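PDB 3TRG: acylphosphatase from Coxiella burnetii, which catalyses the hydrolysis of acyl phosphates, releasing a carboxylate and phosphate. Local coordinates for residues V25-K34 / W69-V79; A35-K45 / E90-R98. All blocks are in the same frame, centred on the assembly; numbering follows the deposited sequence.

How the contacts relate
From the N terminus, strand 11-19 leads through a loop into helix 27-37, the element both contacts share. Contact 1 joins the start of this helix to 69-79, the connection from the end of helix 60-69 to strand 78-87. It closes a loop holding strands 41-46 and 52-57. Contact 2 begins at the end of helix 27-37, runs into strand 41-46, and closes on the C-terminal segment 90-98. The segments alternate along the chain, so the two closures cross. Contact 1 ties helix 27-37 to the end of helix 60-69 and the connection after it, on one sheet face. Contact 2 adds the last strand at its edge. The two meet where Arg-28 reaches the carboxylate of Arg-98.

Contact 1 (V25-K34 / W69-V79); sequences VFFRESVRKK and WLWEGPPQAAV
In the alpha/beta sandwich of the acylphosphatase fold, two helices lie on one face of the sheet. Here the first turns of helix 27-37 pack against the connection that leads from helix 60-69 into strand 78-87. Pro-74 sits in the middle. Its CD stands over one face of the Phe-27 ring, 3.9 Å from the centroid, in a CH-pi contact. The Phe-27 ring has Leu-70 CD2 and Val-79 CG2 at its edge. Leu-70 CD2 also meets Val-31 CG2 at 4.0 Å. At the entry to the helix, Val-25 CG2 faces Ala-77 CB at 4.1 Å, and Val-25 CG1 lies against Gln-76.

Further along, the aliphatic chain of Lys-34 is laid across the Trp-69 indole. CG is anti to the backbone N (chi1 177°), and bends at chi2 and chi3 fold the chain over the ring. Lys-34 CE lies over the face, 3.7 Å from the centroid of the five-membered ring of Trp-69. Lys-34 NZ is 4.4 Å from the same centroid, in a cation-pi contact. Gly-73 CA, of the same segment as Trp-69, lies against the opposite face toward the rim. Ser-30 OG comes to the indole edge in plane, 3.4 Å from Trp-69 CH2. The Ser-30 hydroxyl is turned back to give a hydrogen bond to Phe-27 O at 2.9 Å.

Phe-27 also touches strand 11-19 through Val-18, so its ring joins helix, connection and sheet. Arg-28, a predicted active-site residue, follows it on the helix. The type II turn from Pro-74 to Ala-77 turns the chain into the strand. Water 1 donates to Val-25 O at 2.7 Å and also to Pro-75 O. The contact thus rests on apolar, CH-pi and cation-pi contacts, and a single water joins the two backbones.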
loop_
_atom_site.group_PDB
_atom_site.type_symbol
_atom_site.label_atom_id
_atom_site.label_comp_id
_atom_site.label_asym_id
_atom_site.label_seq_id
_atom_site.Cartn_x
_atom_site.Cartn_y
_atom_site.Cartn_z
ATOM N N VAL A 25 -12.318 -2.149 10.001
ATOM C CA VAL A 25 -11.228 -1.594 10.800
ATOM C C VAL A 25 -10.574 -0.410 10.088
ATOM O O VAL A 25 -9.425 -0.059 10.357
ATOM C CB VAL A 25 -10.160 -2.662 11.154
ATOM C CG1 VAL A 25 -10.770 -3.755 12.033
ATOM C CG2 VAL A 25 -9.542 -3.264 9.889
ATOM N N PHE A 26 -11.321 0.211 9.181
ATOM C CA PHE A 26 -10.824 1.380 8.469
ATOM C C PHE A 26 -9.482 1.085 7.799
ATOM O O PHE A 26 -8.575 1.917 7.803
ATOM C CB PHE A 26 -10.691 2.571 9.425
ATOM C CG PHE A 26 -12.001 3.037 10.005
ATOM C CD1 PHE A 26 -12.959 3.626 9.200
ATOM C CD2 PHE A 26 -12.265 2.900 11.359
ATOM C CE1 PHE A 26 -14.167 4.064 9.735
ATOM C CE2 PHE A 26 -13.464 3.335 11.897
ATOM C CZ PHE A 26 -14.414 3.917 11.086
ATOM N N PHE A 27 -9.356 -0.101 7.213
ATOM C CA PHE A 27 -8.083 -0.486 6.608
ATOM C C PHE A 27 -7.664 0.422 5.443
ATOM O O PHE A 27 -6.506 0.849 5.377
ATOM C CB PHE A 27 -8.085 -1.959 6.185
ATOM C CG PHE A 27 -6.730 -2.601 6.265
ATOM C CD1 PHE A 27 -5.733 -2.240 5.378
ATOM C CD2 PHE A 27 -6.449 -3.551 7.237
ATOM C CE1 PHE A 27 -4.472 -2.815 5.452
ATOM C CE2 PHE A 27 -5.192 -4.130 7.318
ATOM C CZ PHE A 27 -4.205 -3.764 6.426
ATOM N N ARG A 28 -8.603 0.737 4.549
ATOM C CA ARG A 28 -8.329 1.629 3.420
ATOM C C ARG A 28 -7.753 2.957 3.885
ATOM O O ARG A 28 -6.712 3.400 3.408
ATOM C CB ARG A 28 -9.608 1.912 2.623
ATOM C CG ARG A 28 -10.094 0.787 1.734
ATOM C CD ARG A 28 -11.340 1.231 0.974
ATOM N NE ARG A 28 -12.128 2.124 1.811
ATOM C CZ ARG A 28 -12.729 3.229 1.386
ATOM N NH1 ARG A 28 -12.669 3.581 0.109
ATOM N NH2 ARG A 28 -13.400 3.980 2.247
ATOM N N GLU A 29 -8.452 3.606 4.809
ATOM C CA GLU A 29 -8.019 4.909 5.291
ATOM C C GLU A 29 -6.644 4.842 5.949
ATOM O O GLU A 29 -5.831 5.750 5.786
ATOM C CB GLU A 29 -9.055 5.517 6.242
ATOM C CG GLU A 29 -10.390 5.840 5.568
ATOM C CD GLU A 29 -11.342 4.660 5.530
ATOM O OE1 GLU A 29 -10.959 3.545 5.941
ATOM O OE2 GLU A 29 -12.498 4.852 5.093
ATOM N N SER A 30 -6.376 3.757 6.670
ATOM C CA SER A 30 -5.110 3.623 7.394
ATOM C C SER A 30 -3.935 3.457 6.433
ATOM O O SER A 30 -2.837 3.958 6.685
ATOM C CB SER A 30 -5.163 2.461 8.398
ATOM O OG SER A 30 -4.976 1.202 7.776
ATOM N N VAL A 31 -4.176 2.753 5.331
ATOM C CA VAL A 31 -3.159 2.582 4.297
ATOM C C VAL A 31 -2.862 3.928 3.630
ATOM O O VAL A 31 -1.697 4.292 3.446
ATOM C CB VAL A 31 -3.593 1.547 3.237
ATOM C CG1 VAL A 31 -2.634 1.551 2.056
ATOM C CG2 VAL A 31 -3.677 0.150 3.858
ATOM N N ARG A 32 -3.910 4.675 3.289
ATOM C CA ARG A 32 -3.715 5.992 2.673
ATOM C C ARG A 32 -2.905 6.909 3.585
ATOM O O ARG A 32 -1.978 7.586 3.136
ATOM C CB ARG A 32 -5.048 6.653 2.311
ATOM C CG ARG A 32 -4.896 8.082 1.781
ATOM C CD ARG A 32 -6.243 8.804 1.683
ATOM N NE ARG A 32 -6.884 8.881 2.995
ATOM C CZ ARG A 32 -8.193 9.005 3.187
ATOM N NH1 ARG A 32 -9.019 9.074 2.149
ATOM N NH2 ARG A 32 -8.677 9.056 4.424
ATOM N N LYS A 33 -3.253 6.928 4.868
ATOM C CA LYS A 33 -2.553 7.784 5.825
ATOM C C LYS A 33 -1.093 7.371 5.976
ATOM O O LYS A 33 -0.195 8.216 5.973
ATOM C CB LYS A 33 -3.252 7.765 7.186
ATOM C CG LYS A 33 -2.639 8.713 8.218
ATOM C CD LYS A 33 -3.515 8.788 9.463
ATOM C CE LYS A 33 -2.965 9.773 10.492
ATOM N NZ LYS A 33 -1.751 9.257 11.182
ATOM N N LYS A 34 -0.858 6.069 6.109
ATOM C CA LYS A 34 0.502 5.563 6.230
ATOM C C LYS A 34 1.305 5.888 4.972
ATOM O O LYS A 34 2.441 6.349 5.053
ATOM C CB LYS A 34 0.495 4.057 6.499
ATOM C CG LYS A 34 1.884 3.426 6.580
ATOM C CD LYS A 34 2.750 4.077 7.643
ATOM C CE LYS A 34 2.253 3.762 9.040
ATOM N NZ LYS A 34 3.258 4.179 10.067
ATOM N N TRP A 69 4.834 -2.746 7.548
ATOM C CA TRP A 69 3.731 -2.247 8.353
ATOM C C TRP A 69 2.410 -2.951 8.030
ATOM O O TRP A 69 1.542 -3.093 8.896
ATOM C CB TRP A 69 3.579 -0.733 8.174
ATOM C CG TRP A 69 2.378 -0.197 8.881
ATOM C CD1 TRP A 69 2.290 0.149 10.200
ATOM C CD2 TRP A 69 1.080 0.026 8.319
ATOM N NE1 TRP A 69 1.017 0.582 10.489
ATOM C CE2 TRP A 69 0.257 0.518 9.349
ATOM C CE3 TRP A 69 0.536 -0.134 7.039
ATOM C CZ2 TRP A 69 -1.081 0.847 9.143
ATOM C CZ3 TRP A 69 -0.795 0.191 6.836
ATOM C CH2 TRP A 69 -1.587 0.676 7.884
ATOM N N LEU A 70 2.253 -3.392 6.786
ATOM C CA LEU A 70 1.009 -4.038 6.378
ATOM C C LEU A 70 0.745 -5.335 7.137
ATOM O O LEU A 70 -0.388 -5.803 7.187
ATOM C CB LEU A 70 0.986 -4.285 4.865
ATOM C CG LEU A 70 0.792 -3.034 4.003
ATOM C CD1 LEU A 70 1.027 -3.368 2.542
ATOM C CD2 LEU A 70 -0.596 -2.422 4.203
ATOM N N TRP A 71 1.785 -5.914 7.730
ATOM C CA TRP A 71 1.597 -7.117 8.542
ATOM C C TRP A 71 0.926 -6.777 9.864
ATOM O O TRP A 71 0.353 -7.646 10.515
ATOM C CB TRP A 71 2.924 -7.833 8.800
ATOM C CG TRP A 71 3.448 -8.573 7.617
ATOM C CD1 TRP A 71 4.334 -8.113 6.690
ATOM C CD2 TRP A 71 3.130 -9.919 7.234
ATOM N NE1 TRP A 71 4.586 -9.083 5.753
ATOM C CE2 TRP A 71 3.860 -10.203 6.065
ATOM C CE3 TRP A 71 2.300 -10.910 7.769
ATOM C CZ2 TRP A 71 3.784 -11.436 5.415
ATOM C CZ3 TRP A 71 2.228 -12.135 7.122
ATOM C CH2 TRP A 71 2.963 -12.386 5.958
ATOM N N GLU A 72 1.013 -5.511 10.261
ATOM C CA GLU A 72 0.383 -5.043 11.489
ATOM C C GLU A 72 -0.977 -4.419 11.195
ATOM O O GLU A 72 -1.997 -4.838 11.740
ATOM C CB GLU A 72 1.277 -4.034 12.212
ATOM C CG GLU A 72 0.657 -3.471 13.485
ATOM C CD GLU A 72 1.558 -2.471 14.187
ATOM O OE1 GLU A 72 2.672 -2.211 13.685
ATOM O OE2 GLU A 72 1.150 -1.942 15.243
ATOM N N GLY A 73 -0.987 -3.417 10.324
ATOM C CA GLY A 73 -2.219 -2.738 9.973
ATOM C C GLY A 73 -2.688 -1.853 11.108
ATOM O O GLY A 73 -1.977 -1.680 12.102
ATOM N N PRO A 74 -3.892 -1.283 10.966
ATOM C CA PRO A 74 -4.484 -0.399 11.974
ATOM C C PRO A 74 -4.958 -1.201 13.182
ATOM O O PRO A 74 -4.988 -2.430 13.119
ATOM C CB PRO A 74 -5.676 0.211 11.232
ATOM C CG PRO A 74 -6.074 -0.830 10.258
ATOM C CD PRO A 74 -4.780 -1.472 9.806
ATOM N N PRO A 75 -5.327 -0.514 14.273
ATOM C CA PRO A 75 -5.804 -1.234 15.457
ATOM C C PRO A 75 -6.980 -2.150 15.125
ATOM O O PRO A 75 -7.880 -1.764 14.379
ATOM C CB PRO A 75 -6.254 -0.107 16.392
ATOM C CG PRO A 75 -5.436 1.070 15.975
ATOM C CD PRO A 75 -5.302 0.945 14.489
ATOM N N GLN A 76 -6.949 -3.360 15.676
ATOM C CA GLN A 76 -8.015 -4.351 15.509
ATOM C C GLN A 76 -7.916 -5.161 14.214
ATOM O O GLN A 76 -8.625 -6.155 14.046
ATOM C CB GLN A 76 -9.407 -3.726 15.679
ATOM C CG GLN A 76 -9.653 -3.138 17.075
ATOM C CD GLN A 76 -11.104 -2.759 17.313
ATOM O OE1 GLN A 76 -12.021 -3.440 16.852
ATOM N NE2 GLN A 76 -11.319 -1.661 18.032
ATOM N N ALA A 77 -7.039 -4.752 13.302
ATOM C CA ALA A 77 -6.769 -5.568 12.121
ATOM C C ALA A 77 -5.999 -6.816 12.533
ATOM O O ALA A 77 -5.156 -6.766 13.426
ATOM C CB ALA A 77 -5.975 -4.783 11.086
ATOM N N ALA A 78 -6.294 -7.935 11.883
ATOM C CA ALA A 78 -5.556 -9.167 12.128
ATOM C C ALA A 78 -5.100 -9.753 10.800
ATOM O O ALA A 78 -5.776 -10.603 10.214
ATOM C CB ALA A 78 -6.408 -10.163 12.892
ATOM N N VAL A 79 -3.948 -9.281 10.331
ATOM C CA VAL A 79 -3.432 -9.634 9.014
ATOM C C VAL A 79 -2.790 -11.017 9.015
ATOM O O VAL A 79 -1.950 -11.318 9.864
ATOM C CB VAL A 79 -2.406 -8.585 8.522
ATOM C CG1 VAL A 79 -1.727 -9.042 7.240
ATOM C CG2 VAL A 79 -3.089 -7.232 8.328
HETATM O O HOH W 1 -8.535 0.467 12.894
#

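Contact 2 (A35-K45 / E90-R98); sequences AEELQLTGWVK and EDYSDFRVR
Phe-95 is held between helix 27-37 and strand 41-46, where strand 95-97 pairs in parallel with strand 41-46 at the sheet edge. This is the tight part. Ala-35 CB stands over one face of the Phe-95 ring, 3.6 Å from the centroid. Gly-42 C lies over the centre of the opposite face, with Trp-43 N beside it. With CG anti to the backbone N (chi1 -157°), the ring tucks under the helix, and Val-44 CG1 meets it edge-on at 3.8 Å from CE1. Gly-42, with no side chain, lets its backbone lie close against the ring.

The strands are paired by four backbone bonds. Gly-42 N gives to Asp-94 O, Arg-96 N to Gly-42 O, Val-44 N to Arg-96 O and Arg-98 N to Val-44 O, the last at 2.8 Å.

The face that carries Trp-43 is the solvent side: Arg-98 is exposed and waters enter the contact. The guanidinium of Arg-98 lies flat on the Trp-43 indole, centres 3.6 Å apart and planes 4° apart. The Arg-98 chain is extended from CG to NE, which carries the charge over the five-membered ring. The N-H of Trp-43 NE1 is shared between water 5 and, weakly, Tyr-92 OH at 3.1 Å. Tyr-92 OH gives a short bond of 2.6 Å to Glu-90 OE1, to which water 5 also donates. Gly-42 CA packs on the Tyr-92 ring, 4.0 Å from its centroid.

A second solvent-exposed rim lies at the end of the helix, beside Glu-36. There water 2 links Glu-36 OE2 to Phe-95 N.

Strand 52-57 flanks 41-46 on its far side, opposite 95-97. Helix 27-37 covers the face that carries Phe-95 and Val-44, with Val-31 touching both, and Val-97 touches Arg-28 and Arg-32 of the same helix.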
loop_
_atom_site.group_PDB
_atom_site.type_symbol
_atom_site.label_atom_id
_atom_site.label_comp_id
_atom_site.label_asym_id
_atom_site.label_seq_id
_atom_site.Cartn_x
_atom_site.Cartn_y
_atom_site.Cartn_z
ATOM N N ALA A 35 0.700 5.655 3.811
ATOM C CA ALA A 35 1.356 5.942 2.541
ATOM C C ALA A 35 1.729 7.418 2.426
ATOM O O ALA A 35 2.845 7.755 2.025
ATOM C CB ALA A 35 0.477 5.518 1.378
ATOM N N GLU A 36 0.798 8.302 2.771
ATOM C CA GLU A 36 1.074 9.734 2.714
ATOM C C GLU A 36 2.231 10.115 3.637
ATOM O O GLU A 36 3.094 10.906 3.265
ATOM C CB GLU A 36 -0.190 10.541 3.029
ATOM C CG GLU A 36 -1.238 10.388 1.945
ATOM C CD GLU A 36 -2.472 11.226 2.184
ATOM O OE1 GLU A 36 -2.732 11.609 3.347
ATOM O OE2 GLU A 36 -3.185 11.498 1.197
ATOM N N GLU A 37 2.255 9.533 4.831
ATOM C CA GLU A 37 3.341 9.791 5.772
ATOM C C GLU A 37 4.684 9.334 5.213
ATOM O O GLU A 37 5.728 9.904 5.535
ATOM C CB GLU A 37 3.041 9.140 7.125
ATOM C CG GLU A 37 1.909 9.855 7.850
ATOM C CD GLU A 37 1.305 9.061 8.987
ATOM O OE1 GLU A 37 1.659 7.875 9.163
ATOM O OE2 GLU A 37 0.457 9.632 9.705
ATOM N N LEU A 38 4.645 8.320 4.357
ATOM C CA LEU A 38 5.858 7.814 3.720
ATOM C C LEU A 38 6.109 8.425 2.338
ATOM O O LEU A 38 7.004 7.988 1.616
ATOM C CB LEU A 38 5.795 6.286 3.622
ATOM C CG LEU A 38 5.759 5.560 4.968
ATOM C CD1 LEU A 38 5.419 4.097 4.755
ATOM C CD2 LEU A 38 7.100 5.705 5.684
ATOM N N GLN A 39 5.311 9.424 1.973
ATOM C CA GLN A 39 5.427 10.077 0.672
ATOM C C GLN A 39 5.292 9.104 -0.495
ATOM O O GLN A 39 6.077 9.146 -1.453
ATOM C CB GLN A 39 6.748 10.849 0.562
ATOM C CG GLN A 39 6.900 11.942 1.608
ATOM C CD GLN A 39 7.988 12.936 1.256
ATOM O OE1 GLN A 39 8.031 13.460 0.140
ATOM N NE2 GLN A 39 8.876 13.203 2.206
ATOM N N LEU A 40 4.290 8.235 -0.401
ATOM C CA LEU A 40 3.971 7.298 -1.469
ATOM C C LEU A 40 2.678 7.724 -2.144
ATOM O O LEU A 40 1.828 8.377 -1.527
ATOM C CB LEU A 40 3.809 5.886 -0.900
ATOM C CG LEU A 40 5.047 5.274 -0.240
ATOM C CD1 LEU A 40 4.684 3.968 0.450
ATOM C CD2 LEU A 40 6.141 5.060 -1.271
ATOM N N THR A 41 2.534 7.348 -3.412
ATOM C CA THR A 41 1.315 7.601 -4.170
ATOM C C THR A 41 0.716 6.273 -4.629
ATOM O O THR A 41 1.342 5.224 -4.497
ATOM C CB THR A 41 1.593 8.486 -5.390
ATOM O OG1 THR A 41 2.547 7.835 -6.240
ATOM C CG2 THR A 41 2.148 9.836 -4.950
ATOM N N GLY A 42 -0.502 6.317 -5.156
ATOM C CA GLY A 42 -1.175 5.097 -5.558
ATOM C C GLY A 42 -2.603 5.042 -5.054
ATOM O O GLY A 42 -3.283 6.066 -4.982
ATOM N N TRP A 43 -3.064 3.843 -4.715
ATOM C CA TRP A 43 -4.456 3.667 -4.307
ATOM C C TRP A 43 -4.657 2.413 -3.463
ATOM O O TRP A 43 -3.822 1.503 -3.464
ATOM C CB TRP A 43 -5.377 3.624 -5.536
ATOM C CG TRP A 43 -5.012 2.566 -6.548
ATOM C CD1 TRP A 43 -4.259 2.735 -7.678
ATOM C CD2 TRP A 43 -5.388 1.179 -6.521
ATOM N NE1 TRP A 43 -4.146 1.538 -8.353
ATOM C CE2 TRP A 43 -4.828 0.571 -7.665
ATOM C CE3 TRP A 43 -6.144 0.398 -5.644
ATOM C CZ2 TRP A 43 -5.000 -0.786 -7.951
ATOM C CZ3 TRP A 43 -6.316 -0.949 -5.931
ATOM C CH2 TRP A 43 -5.746 -1.526 -7.074
ATOM N N VAL A 44 -5.773 2.373 -2.745
ATOM C CA VAL A 44 -6.098 1.216 -1.920
ATOM C C VAL A 44 -7.598 0.971 -1.916
ATOM O O VAL A 44 -8.392 1.910 -1.902
ATOM C CB VAL A 44 -5.602 1.399 -0.465
ATOM C CG1 VAL A 44 -6.248 2.626 0.186
ATOM C CG2 VAL A 44 -5.877 0.144 0.357
ATOM N N LYS A 45 -7.987 -0.295 -1.935
ATOM C CA LYS A 45 -9.392 -0.631 -1.795
ATOM C C LYS A 45 -9.564 -1.881 -0.950
ATOM O O LYS A 45 -8.608 -2.624 -0.714
ATOM C CB LYS A 45 -10.048 -0.805 -3.164
ATOM C CG LYS A 45 -9.567 -2.024 -3.917
ATOM C CD LYS A 45 -10.028 -2.021 -5.379
ATOM C CE LYS A 45 -11.445 -2.533 -5.532
ATOM N NZ LYS A 45 -11.695 -3.021 -6.918
ATOM N N GLU A 90 3.527 3.070 -12.664
ATOM C CA GLU A 90 2.332 3.838 -12.992
ATOM C C GLU A 90 2.458 5.215 -12.342
ATOM O O GLU A 90 3.040 5.347 -11.266
ATOM C CB GLU A 90 1.076 3.114 -12.481
ATOM C CG GLU A 90 0.907 1.707 -13.044
ATOM C CD GLU A 90 -0.251 0.934 -12.426
ATOM O OE1 GLU A 90 -0.986 1.499 -11.595
ATOM O OE2 GLU A 90 -0.429 -0.249 -12.775
ATOM N N ASP A 91 1.919 6.240 -12.994
ATOM C CA ASP A 91 2.041 7.610 -12.499
ATOM C C ASP A 91 0.825 8.013 -11.667
ATOM O O ASP A 91 -0.307 7.945 -12.145
ATOM C CB ASP A 91 2.218 8.579 -13.672
ATOM C CG ASP A 91 2.579 9.986 -13.226
ATOM O OD1 ASP A 91 3.189 10.138 -12.147
ATOM O OD2 ASP A 91 2.257 10.941 -13.962
ATOM N N TYR A 92 1.072 8.407 -10.418
ATOM C CA TYR A 92 0.036 8.948 -9.541
ATOM C C TYR A 92 0.544 10.214 -8.869
ATOM O O TYR A 92 1.722 10.307 -8.527
ATOM C CB TYR A 92 -0.338 7.940 -8.457
ATOM C CG TYR A 92 -0.933 6.664 -8.995
ATOM C CD1 TYR A 92 -2.271 6.603 -9.351
ATOM C CD2 TYR A 92 -0.158 5.527 -9.150
ATOM C CE1 TYR A 92 -2.824 5.441 -9.850
ATOM C CE2 TYR A 92 -0.699 4.363 -9.648
ATOM C CZ TYR A 92 -2.032 4.326 -9.996
ATOM O OH TYR A 92 -2.583 3.170 -10.494
ATOM N N SER A 93 -0.348 11.175 -8.657
ATOM C CA SER A 93 0.028 12.421 -7.999
ATOM C C SER A 93 -0.259 12.380 -6.501
ATOM O O SER A 93 0.282 13.174 -5.735
ATOM C CB SER A 93 -0.691 13.611 -8.640
ATOM O OG SER A 93 -2.098 13.426 -8.639
ATOM N N ASP A 94 -1.105 11.443 -6.089
ATOM C CA ASP A 94 -1.487 11.335 -4.691
ATOM C C ASP A 94 -1.822 9.900 -4.347
ATOM O O ASP A 94 -1.683 9.004 -5.182
ATOM C CB ASP A 94 -2.689 12.228 -4.386
ATOM C CG ASP A 94 -3.873 11.952 -5.296
ATOM O OD1 ASP A 94 -3.905 10.884 -5.945
ATOM O OD2 ASP A 94 -4.780 12.812 -5.361
ATOM N N PHE A 95 -2.261 9.685 -3.113
ATOM C CA PHE A 95 -2.698 8.361 -2.692
ATOM C C PHE A 95 -4.171 8.428 -2.317
ATOM O O PHE A 95 -4.561 9.209 -1.452
ATOM C CB PHE A 95 -1.858 7.839 -1.522
ATOM C CG PHE A 95 -1.869 6.339 -1.410
ATOM C CD1 PHE A 95 -2.997 5.679 -0.951
ATOM C CD2 PHE A 95 -0.776 5.593 -1.809
ATOM C CE1 PHE A 95 -3.026 4.292 -0.870
ATOM C CE2 PHE A 95 -0.793 4.212 -1.733
ATOM C CZ PHE A 95 -1.918 3.560 -1.264
ATOM N N ARG A 96 -4.988 7.622 -2.986
ATOM C CA ARG A 96 -6.432 7.713 -2.813
ATOM C C ARG A 96 -7.052 6.405 -2.371
ATOM O O ARG A 96 -6.573 5.329 -2.727
ATOM C CB ARG A 96 -7.089 8.131 -4.124
ATOM C CG ARG A 96 -6.707 9.511 -4.612
ATOM C CD ARG A 96 -7.574 9.894 -5.794
ATOM N NE ARG A 96 -7.176 11.166 -6.386
ATOM C CZ ARG A 96 -7.818 11.744 -7.397
ATOM N NH1 ARG A 96 -8.894 11.163 -7.918
ATOM N NH2 ARG A 96 -7.389 12.902 -7.882
ATOM N N VAL A 97 -8.137 6.490 -1.611
ATOM C CA VAL A 97 -8.973 5.315 -1.417
ATOM C C VAL A 97 -9.857 5.106 -2.645
ATOM O O VAL A 97 -10.267 6.068 -3.304
ATOM C CB VAL A 97 -9.836 5.398 -0.143
ATOM C CG1 VAL A 97 -8.947 5.591 1.075
ATOM C CG2 VAL A 97 -10.861 6.517 -0.253
ATOM N N ARG A 98 -10.112 3.844 -2.966
ATOM C CA ARG A 98 -11.017 3.490 -4.051
ATOM C C ARG A 98 -12.094 2.548 -3.548
ATOM O O ARG A 98 -12.904 2.064 -4.335
ATOM C CB ARG A 98 -10.264 2.835 -5.206
ATOM C CG ARG A 98 -9.398 3.788 -5.984
ATOM C CD ARG A 98 -8.724 3.081 -7.148
ATOM N NE ARG A 98 -7.920 4.025 -7.914
ATOM C CZ ARG A 98 -7.213 3.704 -8.990
ATOM N NH1 ARG A 98 -7.208 2.455 -9.439
ATOM N NH2 ARG A 98 -6.513 4.638 -9.621
ATOM O OXT ARG A 98 -12.172 2.252 -2.357
HETATM O O HOH W 2 -2.085 11.878 -1.242
HETATM O O HOH W 3 3.435 7.998 -9.000
HETATM O O HOH W 4 -4.237 8.058 -6.738
HETATM O O HOH W 5 -3.358 0.249 -10.943
#